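Local coordinates for restriction endonuclease LpnPI (Legionella pneumophila subsp. pneumophila str. Philadelphia 1, PDB 4RZL), which is a modification-dependent restriction endonuclease whose N-terminal SRA-like domain, the part in this crystal, recognises DNA carrying modified cytosine, the probable cue for cleavage, at residues P105-G108 / N109-L112. Sequence-based numbering, arbitrary orientation.
Sequences PRQG and NATL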
ATOM      1  N   PRO A 105      -9.664 -13.156  -6.707  1.00 26.33           N
ATOM      2  CA  PRO A 105     -10.430 -12.283  -7.613  1.00 22.46           C
ATOM      3  C   PRO A 105      -9.703 -10.981  -7.968  1.00 30.60           C
ATOM      4  O   PRO A 105      -9.713 -10.578  -9.133  1.00 28.11           O
ATOM      5  CB  PRO A 105     -11.705 -11.990  -6.812  1.00 27.69           C
ATOM      6  CG  PRO A 105     -11.846 -13.167  -5.884  1.00 30.10           C
ATOM      7  CD  PRO A 105     -10.429 -13.512  -5.496  1.00 25.66           C
ATOM      8  N   ARG A 106      -9.062 -10.348  -6.986  1.00 22.50           N
ATOM      9  CA  ARG A 106      -8.356  -9.094  -7.238  1.00 23.82           C
ATOM     10  C   ARG A 106      -6.904  -9.321  -7.666  1.00 23.04           C
ATOM     11  O   ARG A 106      -6.181  -8.370  -7.976  1.00 23.97           O
ATOM     12  CB  ARG A 106      -8.400  -8.205  -5.998  1.00 30.99           C
ATOM     13  CG  ARG A 106      -9.811  -7.806  -5.578  1.00 31.57           C
ATOM     14  CD  ARG A 106      -9.779  -6.834  -4.410  1.00 34.09           C
ATOM     15  NE  ARG A 106     -11.110  -6.629  -3.837  1.00 39.70           N
ATOM     16  CZ  ARG A 106     -12.026  -5.791  -4.319  1.00 41.86           C
ATOM     17  NH1 ARG A 106     -11.767  -5.050  -5.394  1.00 36.87           N
ATOM     18  NH2 ARG A 106     -13.205  -5.694  -3.713  1.00 41.20           N
ATOM     19  N   GLN A 107      -6.477 -10.583  -7.673  1.00 21.14           N
ATOM     20  CA  GLN A 107      -5.134 -10.937  -8.138  1.00 20.26           C
ATOM     21  C   GLN A 107      -4.024 -10.268  -7.321  1.00 15.15           C
ATOM     22  O   GLN A 107      -2.944  -9.979  -7.849  1.00 16.17           O
ATOM     23  CB  GLN A 107      -4.977 -10.568  -9.615  1.00 21.19           C
ATOM     24  CG  GLN A 107      -5.755 -11.466 -10.577  1.00 28.24           C
ATOM     25  CD  GLN A 107      -5.145 -12.854 -10.689  1.00 39.36           C
ATOM     26  OE1 GLN A 107      -4.189 -13.062 -11.445  1.00 45.99           O
ATOM     27  NE2 GLN A 107      -5.690 -13.813  -9.936  1.00 32.83           N
ATOM     28  N   GLY A 108      -4.288 -10.030  -6.040  1.00 16.91           N
ATOM     29  CA  GLY A 108      -3.310  -9.406  -5.164  1.00 14.02           C
ATOM     30  C   GLY A 108      -2.071 -10.284  -5.039  1.00 14.63           C
ATOM     31  O   GLY A 108      -0.951  -9.819  -5.234  1.00 14.01           O
ATOM     32  N   ASN A 109      -2.281 -11.560  -4.726  1.00 12.27           N
ATOM     33  CA  ASN A 109      -1.172 -12.487  -4.532  1.00 16.54           C
ATOM     34  C   ASN A 109      -0.363 -12.712  -5.795  1.00 13.56           C
ATOM     35  O   ASN A 109       0.865 -12.726  -5.745  1.00 15.22           O
ATOM     36  CB  ASN A 109      -1.687 -13.822  -3.998  1.00 15.70           C
ATOM     37  CG  ASN A 109      -1.941 -13.780  -2.517  1.00 16.55           C
ATOM     38  OD1 ASN A 109      -1.503 -12.855  -1.835  1.00 17.71           O
ATOM     39  ND2 ASN A 109      -2.657 -14.771  -2.007  1.00 13.42           N
ATOM     40  N   ALA A 110      -1.033 -12.862  -6.937  1.00  9.20           N
ATOM     41  CA  ALA A 110      -0.305 -13.018  -8.195  1.00 15.74           C
ATOM     42  C   ALA A 110       0.561 -11.773  -8.465  1.00 17.99           C
ATOM     43  O   ALA A 110       1.690 -11.863  -8.943  1.00 18.72           O
ATOM     44  CB  ALA A 110      -1.283 -13.258  -9.350  1.00 15.14           C
ATOM     45  N   THR A 111       0.032 -10.602  -8.134  1.00 18.66           N
ATOM     46  CA  THR A 111       0.759  -9.366  -8.389  1.00 15.49           C
ATOM     47  C   THR A 111       1.925  -9.219  -7.410  1.00 14.03           C
ATOM     48  O   THR A 111       3.023  -8.803  -7.817  1.00 17.04           O
ATOM     49  CB  THR A 111      -0.162  -8.139  -8.300  1.00 18.62           C
ATOM     50  OG1 THR A 111      -1.248  -8.302  -9.216  1.00 21.40           O
ATOM     51  CG2 THR A 111       0.600  -6.867  -8.648  1.00 22.42           C
ATOM     52  N   LEU A 112       1.690  -9.571  -6.138  1.00 16.60           N
ATOM     53  CA  LEU A 112       2.758  -9.579  -5.134  1.00 15.65           C
ATOM     54  C   LEU A 112       3.910 -10.440  -5.625  1.00 15.13           C
ATOM     55  O   LEU A 112       5.065 -10.025  -5.573  1.00 13.96           O
ATOM     56  CB  LEU A 112       2.269 -10.084  -3.776  1.00 12.93           C
ATOM     57  CG  LEU A 112       1.394  -9.156  -2.928  1.00 19.20           C
ATOM     58  CD1 LEU A 112       0.875  -9.868  -1.676  1.00 11.01           C
ATOM     59  CD2 LEU A 112       2.154  -7.928  -2.531  1.00 12.89           C
TER
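Thr111 grips the backbone carbonyl of Gln107 twice, once through its amide and once through its hydroxyl. The hydroxyl bond is the shorter, 2.7 Å from OG1 to Gln107 O, against 3.1 Å from Thr111 N to that same oxygen. The two donors reach it from opposite faces of the carbonyl plane, so they share one acceptor without competing for one position. Threonine suits this place because its hydroxyl sits one bond from CB, short enough to turn back to the carbonyl four residues earlier; chi1 of -57°, with OG1 beside the backbone N, points it there. One residue on, Leu112 N donates to Gly108 O over 2.8 Å in a bond straighter than that of Thr111 N (164° at the hydrogen). Gly108 is buried and brings no side chain to this turn. The bent side chain of Gln107 brings OE1 alongside the Ala110 methyl, 3.6 Å from CB; the small methyl leaves room for the amide, whose NE2 bonds back to Thr104 O.

Farther out, the carboxylate of Asp93 receives the amide N-H groups of Gly108 and Asn109, tying the first turn back to the beginning of the same loop, just after strand 87-91, and probably drawing some stability from the helix dipole. Buried Asn109 uses ND2 to bond Ile101 O and Asn180 OD1, while the branched apolar chain of Leu112 reaches Tyr181 and Phe185 of strand 176-187. Gln107 stands at the N-cap in a left-handed conformation (phi 60°) that turns the loop into the right-handed helix. This is the N-terminal first turn of helix 108-119, anchored against the curved sheet of an SRA-like, PUA-clan DNA-recognition domain.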